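Local coordinates for protein malonate decarboxylase subunit alpha (Acinetobacter baumannii ATCC 17978, PDB 6MPR) that forms the alpha subunit of a malonate decarboxylase and probably acts as the transferase that exchanges acetate for malonate on the acyl carrier protein, at residues K545-L550 with Y558-K563; K240-V245 with T274-L279; G175-D180 with Q227-E232. One frame throughout, in Å; residues are numbered along the deposited sequence.

Contact 1 (K545-L550 with Y558-K563); sequences KNIADL and YQPPAK
The first turn of helix 547-553 runs past the returning chain with CA atoms 7.6 Å apart for Ile547 and Pro560 and 7.4 Å apart for Leu550 and Tyr558, and the gap is filled by apolar side chains. Ile547 meets both Pro560 and Tyr558. A chi1 of -71° sets its CG1 opposite the carbonyl carbon and leaves CG2 opposite the backbone N, facing Pro560, whose CG that methyl meets at 3.5 Å; the isoleucine and the proline run antiparallel. The other branch ends in CD1, which lies 4.1 Å from Tyr558 OH, the isoleucine lying across the tyrosine. Leu550, nearly one turn further on, adds its CB at 4.2 Å from Tyr558 CD2. Ile547, Leu550 and the carbon part of the tyrosine ring suit this buried place, since they pack without needing polar partners. The ring is also covered from its own segment, with Pro560 N 4.0 Å above the plane over the ring centre.

The motif is a helix start met by the chain that follows the helix. Asn546 is the N-cap of helix 547-553: its OD1 accepts Asp549 N at 2.7 Å, nearly along the C=O axis. Asparagine suits the cap because its short side chain can bend back to an amide inside the first turn. Asp549 reaches the other way, its OD2 turning the anti lone pair to Lys545 N, ahead of the helix, at 3.0 Å. Tyr558 also leans on Ile307 and Leu550 on Pro308, both of helix 307-311.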
loop_
_atom_site.group_PDB
_atom_site.type_symbol
_atom_site.label_atom_id
_atom_site.label_comp_id
_atom_site.label_asym_id
_atom_site.label_seq_id
_atom_site.Cartn_x
_atom_site.Cartn_y
_atom_site.Cartn_z
ATOM N N LYS A 545 -12.787 -34.339 -0.660
ATOM C CA LYS A 545 -11.687 -35.240 -0.326
ATOM C C LYS A 545 -10.606 -35.303 -1.397
ATOM O O LYS A 545 -9.521 -35.838 -1.133
ATOM C CB LYS A 545 -12.228 -36.657 -0.090
ATOM C CG LYS A 545 -12.723 -36.936 1.322
ATOM C CD LYS A 545 -13.947 -36.114 1.655
ATOM C CE LYS A 545 -14.621 -36.617 2.922
ATOM N NZ LYS A 545 -15.886 -35.874 3.169
ATOM N N ASN A 546 -10.873 -34.798 -2.594
ATOM C CA ASN A 546 -9.934 -34.928 -3.700
ATOM C C ASN A 546 -10.311 -33.900 -4.756
ATOM O O ASN A 546 -11.302 -33.175 -4.617
ATOM C CB ASN A 546 -9.932 -36.356 -4.262
ATOM C CG ASN A 546 -11.329 -36.852 -4.618
ATOM O OD1 ASN A 546 -12.150 -36.113 -5.171
ATOM N ND2 ASN A 546 -11.608 -38.110 -4.297
ATOM N N ILE A 547 -9.517 -33.860 -5.828
ATOM C CA ILE A 547 -9.746 -32.903 -6.909
ATOM C C ILE A 547 -11.077 -33.176 -7.605
ATOM O O ILE A 547 -11.837 -32.247 -7.905
ATOM C CB ILE A 547 -8.566 -32.945 -7.904
ATOM C CG1 ILE A 547 -7.297 -32.324 -7.298
ATOM C CG2 ILE A 547 -8.942 -32.305 -9.228
ATOM C CD1 ILE A 547 -7.293 -30.810 -7.250
ATOM N N ALA A 548 -11.366 -34.448 -7.902
ATOM C CA ALA A 548 -12.645 -34.793 -8.523
ATOM C C ALA A 548 -13.809 -34.215 -7.727
ATOM O O ALA A 548 -14.801 -33.753 -8.301
ATOM C CB ALA A 548 -12.788 -36.312 -8.644
ATOM N N ASP A 549 -13.688 -34.209 -6.398
ATOM C CA ASP A 549 -14.742 -33.655 -5.558
ATOM C C ASP A 549 -14.887 -32.153 -5.774
ATOM O O ASP A 549 -16.009 -31.621 -5.761
ATOM C CB ASP A 549 -14.449 -33.960 -4.091
ATOM C CG ASP A 549 -14.927 -35.338 -3.671
ATOM O OD1 ASP A 549 -15.496 -36.067 -4.513
ATOM O OD2 ASP A 549 -14.727 -35.685 -2.493
ATOM N N LEU A 550 -13.766 -31.454 -5.990
ATOM C CA LEU A 550 -13.839 -30.029 -6.283
ATOM C C LEU A 550 -14.509 -29.788 -7.629
ATOM O O LEU A 550 -15.301 -28.850 -7.773
ATOM C CB LEU A 550 -12.442 -29.403 -6.254
ATOM C CG LEU A 550 -11.776 -29.382 -4.865
ATOM C CD1 LEU A 550 -10.379 -28.819 -4.931
ATOM C CD2 LEU A 550 -12.629 -28.594 -3.881
ATOM N N TYR A 558 -14.788 -26.033 -12.795
ATOM C CA TYR A 558 -13.359 -26.131 -12.526
ATOM C C TYR A 558 -12.738 -27.204 -13.416
ATOM O O TYR A 558 -13.214 -28.343 -13.463
ATOM C CB TYR A 558 -13.114 -26.449 -11.046
ATOM C CG TYR A 558 -11.668 -26.748 -10.707
ATOM C CD1 TYR A 558 -10.654 -25.904 -11.120
ATOM C CD2 TYR A 558 -11.316 -27.881 -9.977
ATOM C CE1 TYR A 558 -9.317 -26.178 -10.822
ATOM C CE2 TYR A 558 -9.989 -28.160 -9.671
ATOM C CZ TYR A 558 -8.995 -27.309 -10.105
ATOM O OH TYR A 558 -7.677 -27.575 -9.799
ATOM N N GLN A 559 -11.676 -26.838 -14.133
ATOM C CA GLN A 559 -11.005 -27.724 -15.086
ATOM C C GLN A 559 -9.564 -27.893 -14.625
ATOM O O GLN A 559 -8.706 -27.061 -14.951
ATOM C CB GLN A 559 -11.065 -27.152 -16.497
ATOM C CG GLN A 559 -12.458 -26.736 -16.928
ATOM C CD GLN A 559 -12.474 -26.073 -18.296
ATOM O OE1 GLN A 559 -12.652 -26.743 -19.316
ATOM N NE2 GLN A 559 -12.286 -24.749 -18.323
ATOM N N PRO A 560 -9.260 -28.940 -13.857
ATOM C CA PRO A 560 -7.927 -29.068 -13.243
ATOM C C PRO A 560 -6.837 -29.113 -14.294
ATOM O O PRO A 560 -6.973 -29.799 -15.323
ATOM C CB PRO A 560 -8.010 -30.401 -12.484
ATOM C CG PRO A 560 -9.472 -30.647 -12.294
ATOM C CD PRO A 560 -10.176 -30.018 -13.448
ATOM N N PRO A 561 -5.742 -28.392 -14.076
ATOM C CA PRO A 561 -4.608 -28.470 -15.004
ATOM C C PRO A 561 -3.884 -29.808 -14.888
ATOM O O PRO A 561 -4.164 -30.635 -14.017
ATOM C CB PRO A 561 -3.716 -27.298 -14.575
ATOM C CG PRO A 561 -4.065 -27.047 -13.149
ATOM C CD PRO A 561 -5.528 -27.397 -13.006
ATOM N N ALA A 562 -2.921 -30.004 -15.792
ATOM C CA ALA A 562 -2.196 -31.275 -15.883
ATOM C C ALA A 562 -1.594 -31.718 -14.549
ATOM O O ALA A 562 -1.494 -32.921 -14.279
ATOM C CB ALA A 562 -1.099 -31.169 -16.941
ATOM N N LYS A 563 -1.179 -30.771 -13.706
ATOM C CA LYS A 563 -0.598 -31.139 -12.420
ATOM C C LYS A 563 -1.598 -31.888 -11.541
ATOM O O LYS A 563 -1.202 -32.742 -10.743
ATOM C CB LYS A 563 -0.088 -29.883 -11.704
ATOM C CG LYS A 563 0.701 -30.152 -10.449
ATOM C CD LYS A 563 1.277 -28.882 -9.872
ATOM C CE LYS A 563 2.086 -29.167 -8.615
ATOM N NZ LYS A 563 3.257 -30.039 -8.891
#

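Contact 2 (K240-V245 with T274-L279); sequences KHIKPV and TAAIEL
Ile242 carries this contact, giving up far more surface than any other residue, and it meets a face of helix 272-287 made by Ala276, Leu279 and, less, Ala275. Its branches divide the work. CG1 lies anti to the carbonyl carbon (chi1 -61°) and the chain then runs extended, which sends CD1 to the leucine: Ile242 CD1 is 3.6 Å from Leu279 CD1, and the two side chains cross obliquely. The same methyl lies 4.1 Å from Ala275 CB. The shorter branch goes to the neighbouring alanine, Ile242 CG2 standing 3.9 Å from Ala276 CB.

Alanines suit the helix here because their small side chains let the loop come close, with the CA atoms of Ile242 and Ala276 6.8 Å apart, while Leu279, one turn beyond Ala275, is long enough to flank the isoleucine. Leu542 touches both Ile242 and Leu279, extending the apolar cluster.

In the fold, Ile242 belongs to the loop just before helix 244-261, which packs on helix 272-287 through Ala250, against Ala276 and Ile277. Strand 265-268 of the mixed sheet joins the two helices along the chain, and Ile277 packs on its His268.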
loop_
_atom_site.group_PDB
_atom_site.type_symbol
_atom_site.label_atom_id
_atom_site.label_comp_id
_atom_site.label_asym_id
_atom_site.label_seq_id
_atom_site.Cartn_x
_atom_site.Cartn_y
_atom_site.Cartn_z
ATOM N N LYS A 240 -6.569 -34.482 -1.483
ATOM C CA LYS A 240 -6.248 -35.858 -1.109
ATOM C C LYS A 240 -5.048 -35.935 -0.175
ATOM O O LYS A 240 -4.918 -36.922 0.562
ATOM C CB LYS A 240 -5.989 -36.722 -2.346
ATOM C CG LYS A 240 -4.590 -36.557 -2.927
ATOM C CD LYS A 240 -4.276 -37.608 -3.991
ATOM C CE LYS A 240 -2.985 -37.255 -4.719
ATOM N NZ LYS A 240 -2.473 -38.332 -5.610
ATOM N N HIS A 241 -4.189 -34.915 -0.173
ATOM C CA HIS A 241 -2.991 -34.871 0.660
ATOM C C HIS A 241 -3.211 -34.181 2.001
ATOM O O HIS A 241 -2.268 -34.098 2.795
ATOM C CB HIS A 241 -1.856 -34.171 -0.090
ATOM C CG HIS A 241 -1.302 -34.974 -1.221
ATOM N ND1 HIS A 241 -1.012 -34.425 -2.452
ATOM C CD2 HIS A 241 -0.984 -36.286 -1.310
ATOM C CE1 HIS A 241 -0.538 -35.365 -3.249
ATOM N NE2 HIS A 241 -0.511 -36.504 -2.579
ATOM N N ILE A 242 -4.416 -33.676 2.274
ATOM C CA ILE A 242 -4.710 -33.123 3.590
ATOM C C ILE A 242 -4.813 -34.258 4.605
ATOM O O ILE A 242 -5.477 -35.275 4.364
ATOM C CB ILE A 242 -6.001 -32.287 3.547
ATOM C CG1 ILE A 242 -5.861 -31.108 2.576
ATOM C CG2 ILE A 242 -6.342 -31.778 4.937
ATOM C CD1 ILE A 242 -7.186 -30.396 2.262
ATOM N N LYS A 243 -4.165 -34.086 5.754
ATOM C CA LYS A 243 -4.097 -35.116 6.778
ATOM C C LYS A 243 -4.913 -34.735 8.013
ATOM O O LYS A 243 -5.330 -33.581 8.161
ATOM C CB LYS A 243 -2.630 -35.373 7.157
ATOM C CG LYS A 243 -1.764 -35.727 5.930
ATOM C CD LYS A 243 -0.411 -36.304 6.311
ATOM C CE LYS A 243 0.551 -35.224 6.719
ATOM N NZ LYS A 243 1.459 -35.695 7.801
ATOM N N PRO A 244 -5.209 -35.703 8.899
ATOM C CA PRO A 244 -5.910 -35.361 10.152
ATOM C C PRO A 244 -5.291 -34.210 10.933
ATOM O O PRO A 244 -6.031 -33.382 11.475
ATOM C CB PRO A 244 -5.847 -36.674 10.942
ATOM C CG PRO A 244 -5.885 -37.727 9.889
ATOM C CD PRO A 244 -5.097 -37.164 8.719
ATOM N N VAL A 245 -3.959 -34.129 11.003
ATOM C CA VAL A 245 -3.320 -33.038 11.743
ATOM C C VAL A 245 -3.694 -31.680 11.144
ATOM O O VAL A 245 -3.883 -30.694 11.874
ATOM C CB VAL A 245 -1.787 -33.243 11.796
ATOM C CG1 VAL A 245 -1.161 -33.203 10.399
ATOM C CG2 VAL A 245 -1.134 -32.187 12.691
ATOM N N THR A 274 -4.135 -24.281 5.620
ATOM C CA THR A 274 -5.219 -23.340 5.345
ATOM C C THR A 274 -6.232 -23.912 4.364
ATOM O O THR A 274 -7.397 -23.503 4.382
ATOM C CB THR A 274 -4.654 -22.006 4.840
ATOM O OG1 THR A 274 -3.757 -22.227 3.737
ATOM C CG2 THR A 274 -3.916 -21.272 5.965
ATOM N N ALA A 275 -5.820 -24.854 3.505
ATOM C CA ALA A 275 -6.789 -25.530 2.644
ATOM C C ALA A 275 -7.807 -26.297 3.479
ATOM O O ALA A 275 -9.008 -26.299 3.171
ATOM C CB ALA A 275 -6.073 -26.469 1.679
ATOM N N ALA A 276 -7.340 -26.951 4.546
ATOM C CA ALA A 276 -8.246 -27.638 5.465
ATOM C C ALA A 276 -9.249 -26.671 6.081
ATOM O O ALA A 276 -10.428 -27.010 6.232
ATOM C CB ALA A 276 -7.449 -28.371 6.558
ATOM N N ILE A 277 -8.810 -25.460 6.444
ATOM C CA ILE A 277 -9.746 -24.458 6.968
ATOM C C ILE A 277 -10.842 -24.177 5.949
ATOM O O ILE A 277 -12.044 -24.245 6.257
ATOM C CB ILE A 277 -9.000 -23.158 7.339
ATOM C CG1 ILE A 277 -8.144 -23.349 8.588
ATOM C CG2 ILE A 277 -9.987 -22.016 7.552
ATOM C CD1 ILE A 277 -7.301 -22.128 8.914
ATOM N N GLU A 278 -10.435 -23.843 4.719
ATOM C CA GLU A 278 -11.386 -23.544 3.653
ATOM C C GLU A 278 -12.366 -24.693 3.446
ATOM O O GLU A 278 -13.570 -24.464 3.259
ATOM C CB GLU A 278 -10.625 -23.234 2.361
ATOM C CG GLU A 278 -9.658 -22.038 2.495
ATOM C CD GLU A 278 -8.637 -21.920 1.376
ATOM O OE1 GLU A 278 -8.830 -22.515 0.298
ATOM O OE2 GLU A 278 -7.619 -21.219 1.597
ATOM N N LEU A 279 -11.880 -25.935 3.508
ATOM C CA LEU A 279 -12.708 -27.103 3.220
ATOM C C LEU A 279 -13.557 -27.575 4.398
ATOM O O LEU A 279 -14.476 -28.377 4.185
ATOM C CB LEU A 279 -11.840 -28.261 2.722
ATOM C CG LEU A 279 -11.330 -28.042 1.295
ATOM C CD1 LEU A 279 -10.305 -29.105 0.903
ATOM C CD2 LEU A 279 -12.500 -28.026 0.318
#

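Contact 3 (G175-D180 with Q227-E232); sequences GPSTED and QPFYIE
Glu179 OE1 is gripped twice, by a salt bridge to Arg350 NH1 and a hydrogen bond from Gln69 N, while OE2 accepts from Lys70 N. The carboxylate is thus fixed by the start of helix 350-359 and the backbone of Gln69 and Lys70, and its meeting with 227-232 is a loose one, Glu179 OE2 standing 4.4 Å from Ile231 CD1.

Ser177 does most of the touching from its own side. Its CB lies 4.0 Å from Phe229 CZ, the approach to the ring being oblique, and its OG lies 3.9 Å from Ile231 CD1 and 4.2 Å from Phe229 CZ. A short side chain lets Ser177 meet both groups. Phe229 takes the less common rotamer with CG between the backbone N and the carbonyl carbon (chi1 67°), and from there its para carbon is presented to the serine. In Ile231 CG1 is anti to the backbone N (chi1 178°) and chi2 is anti as well (169°); together they carry CD1 to Ser177 and near Glu179.

The turn that presents Ser177 is tied from within. Gly175 O accepts Thr178 N at 3.1 Å and Thr178 OG1 at 2.7 Å, the hydroxyl in the carbonyl plane and on a lone pair. Gly175 has a positive phi, readily adopted without a beta carbon, and threonine supplies a hydroxyl close enough to its backbone to bend back.

This joins the loop between strand 172-173 and helix 181-189 to the one after strand 221-224. Its chemistry implies a division of labour: the direct contact is van der Waals, and each segment takes its polar anchoring from other parts of the chain.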
loop_
_atom_site.group_PDB
_atom_site.type_symbol
_atom_site.label_atom_id
_atom_site.label_comp_id
_atom_site.label_asym_id
_atom_site.label_seq_id
_atom_site.Cartn_x
_atom_site.Cartn_y
_atom_site.Cartn_z
ATOM N N GLY A 175 -6.038 -9.530 -18.507
ATOM C CA GLY A 175 -7.093 -10.424 -18.067
ATOM C C GLY A 175 -6.919 -10.972 -16.661
ATOM O O GLY A 175 -6.482 -10.269 -15.737
ATOM N N PRO A 176 -7.264 -12.251 -16.473
ATOM C CA PRO A 176 -7.107 -12.862 -15.140
ATOM C C PRO A 176 -5.686 -12.800 -14.613
ATOM O O PRO A 176 -5.492 -12.801 -13.394
ATOM C CB PRO A 176 -7.552 -14.317 -15.355
ATOM C CG PRO A 176 -8.471 -14.247 -16.560
ATOM C CD PRO A 176 -7.911 -13.155 -17.442
ATOM N N SER A 177 -4.682 -12.711 -15.485
ATOM C CA SER A 177 -3.295 -12.690 -15.040
ATOM C C SER A 177 -2.690 -11.292 -15.076
ATOM O O SER A 177 -1.483 -11.141 -15.308
ATOM C CB SER A 177 -2.462 -13.671 -15.867
ATOM O OG SER A 177 -2.896 -14.976 -15.591
ATOM N N THR A 178 -3.517 -10.266 -14.860
ATOM C CA THR A 178 -3.025 -8.897 -14.754
ATOM C C THR A 178 -1.920 -8.788 -13.700
ATOM O O THR A 178 -0.847 -8.235 -13.968
ATOM C CB THR A 178 -4.197 -7.964 -14.447
ATOM O OG1 THR A 178 -5.091 -7.925 -15.583
ATOM C CG2 THR A 178 -3.699 -6.559 -14.164
ATOM N N GLU A 179 -2.153 -9.346 -12.504
ATOM C CA GLU A 179 -1.124 -9.441 -11.465
ATOM C C GLU A 179 -0.395 -8.123 -11.216
ATOM O O GLU A 179 -1.040 -7.108 -10.903
ATOM C CB GLU A 179 -0.104 -10.547 -11.810
ATOM C CG GLU A 179 -0.688 -11.983 -11.652
ATOM C CD GLU A 179 0.359 -13.086 -11.861
ATOM O OE1 GLU A 179 1.298 -13.211 -11.034
ATOM O OE2 GLU A 179 0.241 -13.829 -12.861
ATOM N N ASP A 180 0.950 -8.139 -11.331
ATOM C CA ASP A 180 1.785 -6.975 -11.040
ATOM C C ASP A 180 1.863 -5.983 -12.190
ATOM O O ASP A 180 2.367 -4.874 -11.983
ATOM C CB ASP A 180 3.253 -7.347 -10.724
ATOM C CG ASP A 180 3.416 -8.617 -9.876
ATOM O OD1 ASP A 180 2.668 -9.594 -10.045
ATOM O OD2 ASP A 180 4.375 -8.653 -9.075
ATOM N N GLN A 227 5.662 -18.910 -27.791
ATOM C CA GLN A 227 4.673 -19.800 -27.208
ATOM C C GLN A 227 4.011 -19.058 -26.059
ATOM O O GLN A 227 4.568 -18.075 -25.559
ATOM C CB GLN A 227 5.325 -21.104 -26.725
ATOM C CG GLN A 227 6.391 -20.880 -25.661
ATOM C CD GLN A 227 7.068 -22.165 -25.269
ATOM O OE1 GLN A 227 7.200 -22.479 -24.088
ATOM N NE2 GLN A 227 7.504 -22.920 -26.261
ATOM N N PRO A 228 2.807 -19.465 -25.654
ATOM C CA PRO A 228 2.073 -18.690 -24.640
ATOM C C PRO A 228 2.887 -18.526 -23.367
ATOM O O PRO A 228 3.674 -19.405 -23.004
ATOM C CB PRO A 228 0.819 -19.532 -24.392
ATOM C CG PRO A 228 0.629 -20.298 -25.668
ATOM C CD PRO A 228 2.018 -20.602 -26.159
ATOM N N PHE A 229 2.695 -17.382 -22.696
ATOM C CA PHE A 229 3.482 -17.095 -21.500
ATOM C C PHE A 229 3.345 -18.207 -20.465
ATOM O O PHE A 229 2.284 -18.824 -20.306
ATOM C CB PHE A 229 3.126 -15.715 -20.887
ATOM C CG PHE A 229 1.724 -15.592 -20.297
ATOM C CD1 PHE A 229 1.398 -16.150 -19.059
ATOM C CD2 PHE A 229 0.763 -14.826 -20.941
ATOM C CE1 PHE A 229 0.126 -15.999 -18.513
ATOM C CE2 PHE A 229 -0.510 -14.669 -20.417
ATOM C CZ PHE A 229 -0.837 -15.259 -19.185
ATOM N N TYR A 230 4.468 -18.498 -19.810
ATOM C CA TYR A 230 4.548 -19.572 -18.834
ATOM C C TYR A 230 3.821 -19.207 -17.551
ATOM O O TYR A 230 3.948 -18.086 -17.046
ATOM C CB TYR A 230 6.012 -19.855 -18.515
ATOM C CG TYR A 230 6.237 -20.957 -17.512
ATOM C CD1 TYR A 230 6.243 -22.278 -17.914
ATOM C CD2 TYR A 230 6.432 -20.676 -16.158
ATOM C CE1 TYR A 230 6.447 -23.303 -17.010
ATOM C CE2 TYR A 230 6.639 -21.705 -15.240
ATOM C CZ TYR A 230 6.647 -23.016 -15.679
ATOM O OH TYR A 230 6.849 -24.058 -14.802
ATOM N N ILE A 231 3.079 -20.169 -17.006
ATOM C CA ILE A 231 2.451 -20.008 -15.697
ATOM C C ILE A 231 2.091 -21.392 -15.167
ATOM O O ILE A 231 1.582 -22.235 -15.908
ATOM C CB ILE A 231 1.219 -19.077 -15.779
ATOM C CG1 ILE A 231 0.552 -18.962 -14.411
ATOM C CG2 ILE A 231 0.224 -19.536 -16.843
ATOM C CD1 ILE A 231 -0.495 -17.854 -14.356
ATOM N N GLU A 232 2.382 -21.627 -13.850
ATOM C CA GLU A 232 2.123 -22.854 -13.090
ATOM C C GLU A 232 0.925 -22.696 -12.169
ATOM O O GLU A 232 0.622 -21.593 -11.721
ATOM C CB GLU A 232 3.313 -23.217 -12.195
ATOM C CG GLU A 232 4.629 -23.374 -12.832
ATOM C CD GLU A 232 5.628 -23.892 -11.813
ATOM O OE1 GLU A 232 5.525 -25.079 -11.441
ATOM O OE2 GLU A 232 6.475 -23.103 -11.355
#

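From the N terminus, contact 3 comes first and closes a loop running from 175 to 232, joining two loops that follow strands 172-173 and 221-224. Contact 2 opens a few residues later and closes a shorter one around helix 244-261 and strand 265-268. Contact 1 stands near the C terminus and closes a very short loop around the last helix. The three follow in series, without nesting or crossing. Contacts 1 and 2 nevertheless touch in space: Leu550 CD2 packs on Leu279 CD2, so the C-terminal helix reaches helix 272-287. Contact 3 lies apart, its centre about 20 Å from that of contact 1 and about 28 Å from that of contact 2.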